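Local coordinates for CAMK/CAMK2 protein kinase (Salpingoeca rosetta, PDB 5IG1), which probably transfers phosphate from ATP to serine and threonine residues of proteins as a calmodulin-dependent kinase, its kinase domain being the part present here, at residues 145-150 / 158-163; 32-37 / 47-52; 235-240 / 251-256. All blocks are in the same frame, centred on the assembly; numbering follows the deposited sequence.

Interaction 1 (145-150 / 158-163); sequences ENLLLA and VKITDF
Asn-146 crosses Asp-162 obliquely at the open end of this antiparallel hairpin, the amide and carboxylate planes 78° apart. OD1 of Asn-146 lies 3.2 Å from CB and 3.4 Å from OD2 of Asp-162, though the aspartate is poorly ordered and its carboxylate position uncertain. The asparagine CG stands anti to its carbonyl carbon (chi1 -55°), which sets it 3.6 Å from O of Thr-161. Further along, Leu-148 and Lys-159 pair by two backbone hydrogen bonds, N of Leu-148 to O of Lys-159 at 2.9 Å and its reverse. On the Leu-147 face, Val-158 and Ile-160, beta-branched and so at home in a strand, meet the leucines by methyls, CD2 of Leu-147 lying 3.7 Å from CG2 of Ile-160; helix 115-134 packs here. On the other face Leu-148 crosses CG2 of Thr-161, while Lys-159 runs CE beside CB of Ala-150 and carries its ammonium to Glu-96 and the carbonyl of Glu-76. OD1 of Asn-146 and OD2 of Asp-162 are both acceptors and do not bond each other; in protein kinases the catalytic-loop asparagine and DFG aspartate commonly bind magnesium accompanying ATP, probably here too, though no metal is present.

Interaction 2 (32-37 / 47-52); sequences TVHRCV and VKVIAL. With PO4 (phosphate ion), chain C.
With chi1 at 63°, Cys-36 sets SG between its backbone N and carbonyl carbon, beside CB of Val-47 at 3.7 Å; chi1 of Val-47, 54°, turns CG1 toward the cysteine as well, 3.8 Å from SG of Cys-36. Both residues are small and apolar enough for so compact a contact, and Cys-36 points toward the partner strand. His-34 has its CG anti to the carbonyl carbon, and the ring turns ND1 toward Val-49, 3.6 Å from the methyl CG2, while its CB rests 3.8 Å from CG1 of Val-47. On the opposite face CG2 of Val-33 lies alongside the aliphatic part of Lys-48, 4.0 Å from CD; the lysine is long enough to leave the valine behind and make a salt bridge with Glu-66. Four backbone bonds, two each for the pairs Thr-32 with Val-49 and His-34 with Val-47, hold the strands, and N of His-34 reaches O of Val-47 at 2.9 Å. Arg-35 points away from the partner strand, and its extended chain offers NH2 to O2 of a phosphate ion, probably from the crystallisation liquor, in a weak 3.3 Å bond; Tyr-97 also binds that ion. This is a hairpin of the small-lobe sheet, strands 32-38 and 44-51, and the lysine-glutamate bridge from strand to helix 57-72 is the one seen in active-like kinases, consistent with such an arrangement here.

Interaction 3 (235-240 / 251-256); sequences YDFPSP and ELIKAM
Tyr-235 and Phe-237 lay their rings against helix 247-256 in the helical large lobe of the kinase fold, where the loop after helix 223-231 runs back over Ile-253 and Lys-254. The closer packing is made by the exposed Lys-254. Bent at chi2 (-85°), its chain turns back between the two rings, CE 4.0 Å from CE2 of Phe-237 and CD 3.2 Å from OH of Tyr-235. A lysine suits this border, since its methylenes can run alongside aromatic carbon while its ammonium stays near water; no hydrogen bond joins the segments. Ile-253 is buried but sits more loosely. It touches both rings, CG2 of Ile-253 at the edge of Phe-237, near the ring plane and 4.3 Å from CZ, and obliquely at Tyr-235, 4.4 Å from CE2. Behind it, Leu-208 and Leu-212 of helix 198-213 and Trp-242 continue the apolar core. Replacing Tyr-235 with an alanine would probably leave the lysine methylenes without one wall and set that chain free to turn, with Ile-253 losing part of its cover. The two rings also meet within the loop, CE1 of Phe-237 lying in the plane of the Tyr-235 ring, at its edge, 3.8 Å from CE2.

In the fold
Followed from the N terminus, the chain makes the three contacts in series, with no nesting or crossing. Interaction 2 comes first, closing a hairpin after nine intervening residues and joining two strands of the small-lobe sheet. Interaction 1 closes a tighter hairpin, with seven residues between its segments, pairing the strands that lead from the catalytic loop to the DFG segment, near the centre of the chain. Interaction 3 comes last, bringing a loop back onto helix 247-256 in the large lobe across ten residues. Centres of interactions 1 and 2 are about 17 Å apart, yet they touch through a long, weak ion pair between Asp-162 and Lys-48. Interaction 3 touches neither; its centre lies about 40 Å from that of interaction 2.

Interaction 1 (145-150 / 158-163)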
loop_
_atom_site.group_PDB
_atom_site.type_symbol
_atom_site.label_atom_id
_atom_site.label_comp_id
_atom_site.label_asym_id
_atom_site.label_seq_id
_atom_site.Cartn_x
_atom_site.Cartn_y
_atom_site.Cartn_z
ATOM N N GLU A 145 -4.868 3.227 0.903
ATOM C CA GLU A 145 -4.494 3.854 2.165
ATOM C C GLU A 145 -3.003 3.721 2.434
ATOM O O GLU A 145 -2.435 4.543 3.162
ATOM C CB GLU A 145 -5.299 3.244 3.316
ATOM C CG GLU A 145 -6.811 3.396 3.181
ATOM C CD GLU A 145 -7.450 2.330 2.308
ATOM O OE1 GLU A 145 -6.894 2.001 1.239
ATOM O OE2 GLU A 145 -8.515 1.815 2.698
ATOM N N ASN A 146 -2.356 2.701 1.870
ATOM C CA ASN A 146 -0.927 2.483 2.058
ATOM C C ASN A 146 -0.078 3.044 0.928
ATOM O O ASN A 146 1.144 2.861 0.945
ATOM C CB ASN A 146 -0.619 0.991 2.201
ATOM C CG ASN A 146 -1.410 0.334 3.300
ATOM O OD1 ASN A 146 -1.705 0.948 4.327
ATOM N ND2 ASN A 146 -1.753 -0.928 3.095
ATOM N N LEU A 147 -0.683 3.706 -0.056
ATOM C CA LEU A 147 0.050 4.296 -1.174
ATOM C C LEU A 147 0.062 5.805 -0.970
ATOM O O LEU A 147 -0.916 6.488 -1.287
ATOM C CB LEU A 147 -0.587 3.920 -2.506
ATOM C CG LEU A 147 -0.842 2.428 -2.686
ATOM C CD1 LEU A 147 -1.498 2.162 -4.029
ATOM C CD2 LEU A 147 0.466 1.668 -2.565
ATOM N N LEU A 148 1.169 6.323 -0.446
ATOM C CA LEU A 148 1.273 7.727 -0.089
ATOM C C LEU A 148 2.148 8.485 -1.079
ATOM O O LEU A 148 2.861 7.903 -1.899
ATOM C CB LEU A 148 1.841 7.892 1.319
ATOM C CG LEU A 148 1.144 7.103 2.419
ATOM C CD1 LEU A 148 1.730 7.457 3.780
ATOM C CD2 LEU A 148 -0.349 7.363 2.384
ATOM N N LEU A 149 2.065 9.806 -0.999
ATOM C CA LEU A 149 2.935 10.707 -1.737
ATOM C C LEU A 149 3.844 11.424 -0.748
ATOM O O LEU A 149 3.386 11.887 0.301
ATOM C CB LEU A 149 2.121 11.717 -2.552
ATOM C CG LEU A 149 1.404 11.145 -3.777
ATOM C CD1 LEU A 149 0.463 12.167 -4.354
ATOM C CD2 LEU A 149 2.402 10.694 -4.827
ATOM N N ALA A 150 5.134 11.504 -1.081
ATOM C CA ALA A 150 6.102 12.074 -0.148
ATOM C C ALA A 150 5.789 13.532 0.169
ATOM O O ALA A 150 5.954 13.978 1.312
ATOM C CB ALA A 150 7.512 11.943 -0.718
ATOM N N VAL A 158 5.823 8.150 -5.078
ATOM C CA VAL A 158 4.895 7.278 -4.372
ATOM C C VAL A 158 5.691 6.391 -3.426
ATOM O O VAL A 158 6.721 5.822 -3.804
ATOM C CB VAL A 158 4.076 6.437 -5.361
ATOM C CG1 VAL A 158 3.184 5.460 -4.614
ATOM C CG2 VAL A 158 3.251 7.342 -6.261
ATOM N N LYS A 159 5.219 6.281 -2.189
ATOM C CA LYS A 159 5.849 5.459 -1.168
ATOM C C LYS A 159 4.797 4.556 -0.549
ATOM O O LYS A 159 3.725 5.033 -0.165
ATOM C CB LYS A 159 6.498 6.325 -0.090
ATOM C CG LYS A 159 7.723 7.095 -0.557
ATOM C CD LYS A 159 8.169 8.071 0.510
ATOM C CE LYS A 159 9.414 8.819 0.087
ATOM N NZ LYS A 159 10.648 8.048 0.393
ATOM N N ILE A 160 5.092 3.254 -0.458
ATOM C CA ILE A 160 4.186 2.327 0.209
ATOM C C ILE A 160 4.523 2.315 1.692
ATOM O O ILE A 160 5.625 2.688 2.104
ATOM C CB ILE A 160 4.246 0.913 -0.396
ATOM C CG1 ILE A 160 5.568 0.235 -0.067
ATOM C CG2 ILE A 160 4.062 0.979 -1.907
ATOM C CD1 ILE A 160 5.667 -1.173 -0.637
ATOM N N THR A 161 3.563 1.892 2.509
ATOM C CA THR A 161 3.710 2.019 3.956
ATOM C C THR A 161 2.796 1.010 4.648
ATOM O O THR A 161 2.165 0.167 4.006
ATOM C CB THR A 161 3.408 3.451 4.399
ATOM O OG1 THR A 161 3.597 3.570 5.813
ATOM C CG2 THR A 161 1.972 3.816 4.051
ATOM N N ASP A 162 2.739 1.108 5.979
ATOM C CA ASP A 162 1.964 0.214 6.837
ATOM C C ASP A 162 2.299 -1.259 6.592
ATOM O O ASP A 162 1.577 -1.960 5.878
ATOM C CB ASP A 162 0.467 0.467 6.654
ATOM C CG ASP A 162 -0.377 -0.319 7.635
ATOM O OD1 ASP A 162 0.187 -0.800 8.645
ATOM O OD2 ASP A 162 -1.599 -0.458 7.403
ATOM N N PHE A 163 3.393 -1.739 7.185
ATOM C CA PHE A 163 3.764 -3.148 7.132
ATOM C C PHE A 163 3.300 -3.923 8.366
ATOM O O PHE A 163 3.909 -4.935 8.726
ATOM C CB PHE A 163 5.277 -3.288 6.956
ATOM C CG PHE A 163 5.764 -2.845 5.614
ATOM C CD1 PHE A 163 6.044 -1.515 5.369
ATOM C CD2 PHE A 163 5.934 -3.760 4.592
ATOM C CE1 PHE A 163 6.490 -1.105 4.127
ATOM C CE2 PHE A 163 6.377 -3.360 3.352
ATOM C CZ PHE A 163 6.655 -2.030 3.116
#

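Interaction 2 (32-37 / 47-52)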
loop_
_atom_site.group_PDB
_atom_site.type_symbol
_atom_site.label_atom_id
_atom_site.label_comp_id
_atom_site.label_asym_id
_atom_site.label_seq_id
_atom_site.Cartn_x
_atom_site.Cartn_y
_atom_site.Cartn_z
ATOM N N THR A 32 -1.988 6.268 16.507
ATOM C CA THR A 32 -2.175 7.657 16.107
ATOM C C THR A 32 -0.836 8.203 15.643
ATOM O O THR A 32 0.169 8.051 16.341
ATOM C CB THR A 32 -2.723 8.506 17.256
ATOM O OG1 THR A 32 -3.872 7.861 17.819
ATOM C CG2 THR A 32 -3.119 9.882 16.751
ATOM N N VAL A 33 -0.817 8.817 14.467
ATOM C CA VAL A 33 0.412 9.325 13.875
ATOM C C VAL A 33 0.470 10.829 14.096
ATOM O O VAL A 33 -0.432 11.563 13.672
ATOM C CB VAL A 33 0.507 8.970 12.385
ATOM C CG1 VAL A 33 1.778 9.551 11.795
ATOM C CG2 VAL A 33 0.489 7.461 12.224
ATOM N N HIS A 34 1.529 11.276 14.776
ATOM C CA HIS A 34 1.782 12.678 15.067
ATOM C C HIS A 34 3.008 13.165 14.304
ATOM O O HIS A 34 3.915 12.390 13.987
ATOM C CB HIS A 34 2.024 12.916 16.563
ATOM C CG HIS A 34 0.882 12.523 17.446
ATOM N ND1 HIS A 34 0.599 11.212 17.765
ATOM C CD2 HIS A 34 -0.031 13.276 18.104
ATOM C CE1 HIS A 34 -0.449 11.173 18.569
ATOM N NE2 HIS A 34 -0.850 12.413 18.789
ATOM N N ARG A 35 3.032 14.465 14.032
ATOM C CA ARG A 35 4.213 15.105 13.470
ATOM C C ARG A 35 5.159 15.455 14.610
ATOM O O ARG A 35 4.781 16.186 15.532
ATOM C CB ARG A 35 3.811 16.352 12.687
ATOM C CG ARG A 35 4.957 17.173 12.124
ATOM C CD ARG A 35 4.406 18.395 11.395
ATOM N NE ARG A 35 5.453 19.210 10.783
ATOM C CZ ARG A 35 6.176 20.113 11.439
ATOM N NH1 ARG A 35 5.973 20.316 12.735
ATOM N NH2 ARG A 35 7.106 20.811 10.802
ATOM N N CYS A 36 6.373 14.919 14.564
ATOM C CA CYS A 36 7.392 15.176 15.569
ATOM C C CYS A 36 8.650 15.697 14.894
ATOM O O CYS A 36 8.811 15.614 13.678
ATOM C CB CYS A 36 7.713 13.915 16.378
ATOM S SG CYS A 36 8.398 12.573 15.388
ATOM N N VAL A 37 9.554 16.235 15.703
ATOM C CA VAL A 37 10.792 16.824 15.212
ATOM C C VAL A 37 11.959 16.218 15.976
ATOM O O VAL A 37 11.940 16.169 17.212
ATOM C CB VAL A 37 10.795 18.357 15.358
ATOM C CG1 VAL A 37 12.155 18.910 15.001
ATOM C CG2 VAL A 37 9.722 18.970 14.483
ATOM N N VAL A 47 5.779 10.198 13.842
ATOM C CA VAL A 47 5.813 9.152 14.857
ATOM C C VAL A 47 4.457 8.454 14.884
ATOM O O VAL A 47 3.404 9.106 14.873
ATOM C CB VAL A 47 6.189 9.723 16.237
ATOM C CG1 VAL A 47 5.267 10.870 16.629
ATOM C CG2 VAL A 47 6.174 8.630 17.291
ATOM N N LYS A 48 4.483 7.127 14.871
ATOM C CA LYS A 48 3.291 6.306 15.033
ATOM C C LYS A 48 3.251 5.857 16.488
ATOM O O LYS A 48 4.057 5.022 16.912
ATOM C CB LYS A 48 3.310 5.113 14.074
ATOM C CG LYS A 48 2.097 4.187 14.181
ATOM C CD LYS A 48 1.657 3.695 12.801
ATOM C CE LYS A 48 2.050 2.242 12.568
ATOM N NZ LYS A 48 1.615 1.760 11.220
ATOM N N VAL A 49 2.336 6.440 17.256
ATOM C CA VAL A 49 2.187 6.139 18.674
ATOM C C VAL A 49 1.168 5.022 18.831
ATOM O O VAL A 49 0.065 5.087 18.271
ATOM C CB VAL A 49 1.755 7.389 19.456
ATOM C CG1 VAL A 49 1.837 7.130 20.949
ATOM C CG2 VAL A 49 2.615 8.585 19.062
ATOM N N ILE A 50 1.537 3.995 19.593
ATOM C CA ILE A 50 0.686 2.834 19.829
ATOM C C ILE A 50 0.666 2.574 21.329
ATOM O O ILE A 50 1.642 2.059 21.883
ATOM C CB ILE A 50 1.178 1.590 19.078
ATOM C CG1 ILE A 50 1.489 1.929 17.621
ATOM C CG2 ILE A 50 0.136 0.493 19.161
ATOM C CD1 ILE A 50 2.155 0.809 16.860
ATOM N N ALA A 51 -0.439 2.914 21.986
ATOM C CA ALA A 51 -0.569 2.594 23.401
ATOM C C ALA A 51 -0.606 1.083 23.596
ATOM O O ALA A 51 -1.258 0.358 22.837
ATOM C CB ALA A 51 -1.823 3.238 23.983
ATOM N N LEU A 52 0.111 0.607 24.613
ATOM C CA LEU A 52 0.176 -0.817 24.918
ATOM C C LEU A 52 -0.994 -1.309 25.756
ATOM O O LEU A 52 -1.153 -2.525 25.905
ATOM C CB LEU A 52 1.478 -1.139 25.657
ATOM C CG LEU A 52 2.766 -1.142 24.837
ATOM C CD1 LEU A 52 3.974 -1.117 25.745
ATOM C CD2 LEU A 52 2.793 -2.357 23.925
HETATM P P PO4 C . 4.338 20.967 6.936
HETATM O O1 PO4 C . 3.584 22.266 6.748
HETATM O O2 PO4 C . 5.359 21.132 8.036
HETATM O O3 PO4 C . 3.379 19.868 7.326
HETATM O O4 PO4 C . 5.022 20.587 5.643
#

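Interaction 3 (235-240 / 251-256)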
loop_
_atom_site.group_PDB
_atom_site.type_symbol
_atom_site.label_atom_id
_atom_site.label_comp_id
_atom_site.label_asym_id
_atom_site.label_seq_id
_atom_site.Cartn_x
_atom_site.Cartn_y
_atom_site.Cartn_z
ATOM N N TYR A 235 -14.267 -10.549 -13.148
ATOM C CA TYR A 235 -14.176 -9.119 -13.400
ATOM C C TYR A 235 -14.123 -8.927 -14.908
ATOM O O TYR A 235 -13.915 -9.877 -15.666
ATOM C CB TYR A 235 -12.952 -8.498 -12.720
ATOM C CG TYR A 235 -11.670 -8.809 -13.442
ATOM C CD1 TYR A 235 -10.995 -10.000 -13.216
ATOM C CD2 TYR A 235 -11.140 -7.915 -14.364
ATOM C CE1 TYR A 235 -9.825 -10.292 -13.885
ATOM C CE2 TYR A 235 -9.975 -8.198 -15.037
ATOM C CZ TYR A 235 -9.321 -9.386 -14.796
ATOM O OH TYR A 235 -8.158 -9.663 -15.471
ATOM N N ASP A 236 -14.300 -7.682 -15.346
ATOM C CA ASP A 236 -14.369 -7.410 -16.774
ATOM C C ASP A 236 -13.872 -6.002 -17.054
ATOM O O ASP A 236 -13.603 -5.219 -16.142
ATOM C CB ASP A 236 -15.794 -7.595 -17.309
ATOM C CG ASP A 236 -16.835 -6.935 -16.430
ATOM O OD1 ASP A 236 -16.517 -6.642 -15.257
ATOM O OD2 ASP A 236 -17.973 -6.722 -16.905
ATOM N N PHE A 237 -13.749 -5.692 -18.337
ATOM C CA PHE A 237 -13.398 -4.357 -18.789
ATOM C C PHE A 237 -14.614 -3.728 -19.457
ATOM O O PHE A 237 -14.730 -3.777 -20.686
ATOM C CB PHE A 237 -12.211 -4.417 -19.750
ATOM C CG PHE A 237 -10.966 -4.994 -19.138
ATOM C CD1 PHE A 237 -10.596 -4.654 -17.850
ATOM C CD2 PHE A 237 -10.170 -5.878 -19.845
ATOM C CE1 PHE A 237 -9.453 -5.177 -17.282
ATOM C CE2 PHE A 237 -9.029 -6.408 -19.281
ATOM C CZ PHE A 237 -8.673 -6.061 -17.999
ATOM N N PRO A 238 -15.536 -3.139 -18.695
ATOM C CA PRO A 238 -16.773 -2.632 -19.303
ATOM C C PRO A 238 -16.522 -1.451 -20.226
ATOM O O PRO A 238 -15.660 -0.606 -19.969
ATOM C CB PRO A 238 -17.622 -2.215 -18.095
ATOM C CG PRO A 238 -17.021 -2.934 -16.924
ATOM C CD PRO A 238 -15.557 -3.010 -17.229
ATOM N N SER A 239 -17.286 -1.411 -21.315
ATOM C CA SER A 239 -17.364 -0.231 -22.170
ATOM C C SER A 239 -18.216 0.827 -21.469
ATOM O O SER A 239 -19.090 0.485 -20.675
ATOM C CB SER A 239 -17.957 -0.588 -23.535
ATOM O OG SER A 239 -17.147 -1.530 -24.216
ATOM N N PRO A 240 -17.973 2.117 -21.753
ATOM C CA PRO A 240 -16.979 2.676 -22.671
ATOM C C PRO A 240 -15.645 3.022 -22.015
ATOM O O PRO A 240 -14.712 3.387 -22.730
ATOM C CB PRO A 240 -17.661 3.950 -23.153
ATOM C CG PRO A 240 -18.372 4.424 -21.935
ATOM C CD PRO A 240 -18.842 3.176 -21.210
ATOM N N GLU A 251 -3.857 -6.242 -20.685
ATOM C CA GLU A 251 -3.130 -7.500 -20.570
ATOM C C GLU A 251 -2.320 -7.546 -19.281
ATOM O O GLU A 251 -2.222 -8.600 -18.641
ATOM C CB GLU A 251 -2.229 -7.695 -21.789
ATOM C CG GLU A 251 -2.990 -8.003 -23.069
ATOM C CD GLU A 251 -2.102 -7.994 -24.298
ATOM O OE1 GLU A 251 -0.875 -7.812 -24.145
ATOM O OE2 GLU A 251 -2.634 -8.165 -25.417
ATOM N N LEU A 252 -1.737 -6.412 -18.886
ATOM C CA LEU A 252 -0.971 -6.370 -17.645
ATOM C C LEU A 252 -1.859 -6.683 -16.449
ATOM O O LEU A 252 -1.460 -7.431 -15.551
ATOM C CB LEU A 252 -0.306 -5.001 -17.485
ATOM C CG LEU A 252 0.591 -4.837 -16.254
ATOM C CD1 LEU A 252 1.677 -5.898 -16.251
ATOM C CD2 LEU A 252 1.212 -3.444 -16.177
ATOM N N ILE A 253 -3.073 -6.128 -16.429
ATOM C CA ILE A 253 -4.007 -6.420 -15.346
ATOM C C ILE A 253 -4.438 -7.879 -15.389
ATOM O O ILE A 253 -4.500 -8.550 -14.353
ATOM C CB ILE A 253 -5.219 -5.477 -15.418
ATOM C CG1 ILE A 253 -4.779 -4.029 -15.195
ATOM C CG2 ILE A 253 -6.268 -5.896 -14.402
ATOM C CD1 ILE A 253 -5.885 -3.018 -15.433
ATOM N N LYS A 254 -4.755 -8.392 -16.584
ATOM C CA LYS A 254 -5.106 -9.803 -16.710
ATOM C C LYS A 254 -4.012 -10.690 -16.133
ATOM O O LYS A 254 -4.298 -11.716 -15.506
ATOM C CB LYS A 254 -5.364 -10.162 -18.176
ATOM C CG LYS A 254 -6.737 -9.763 -18.701
ATOM C CD LYS A 254 -7.794 -10.815 -18.382
ATOM C CE LYS A 254 -9.166 -10.393 -18.900
ATOM N NZ LYS A 254 -10.253 -11.273 -18.385
ATOM N N ALA A 255 -2.749 -10.295 -16.318
ATOM C CA ALA A 255 -1.642 -11.090 -15.796
ATOM C C ALA A 255 -1.521 -10.943 -14.287
ATOM O O ALA A 255 -1.347 -11.937 -13.574
ATOM C CB ALA A 255 -0.336 -10.690 -16.480
ATOM N N MET A 256 -1.613 -9.710 -13.784
ATOM C CA MET A 256 -1.541 -9.487 -12.344
ATOM C C MET A 256 -2.706 -10.137 -11.612
ATOM O O MET A 256 -2.574 -10.494 -10.437
ATOM C CB MET A 256 -1.511 -7.991 -12.043
ATOM C CG MET A 256 -0.261 -7.277 -12.508
ATOM S SD MET A 256 -0.291 -5.539 -12.058
ATOM C CE MET A 256 1.289 -5.009 -12.694
#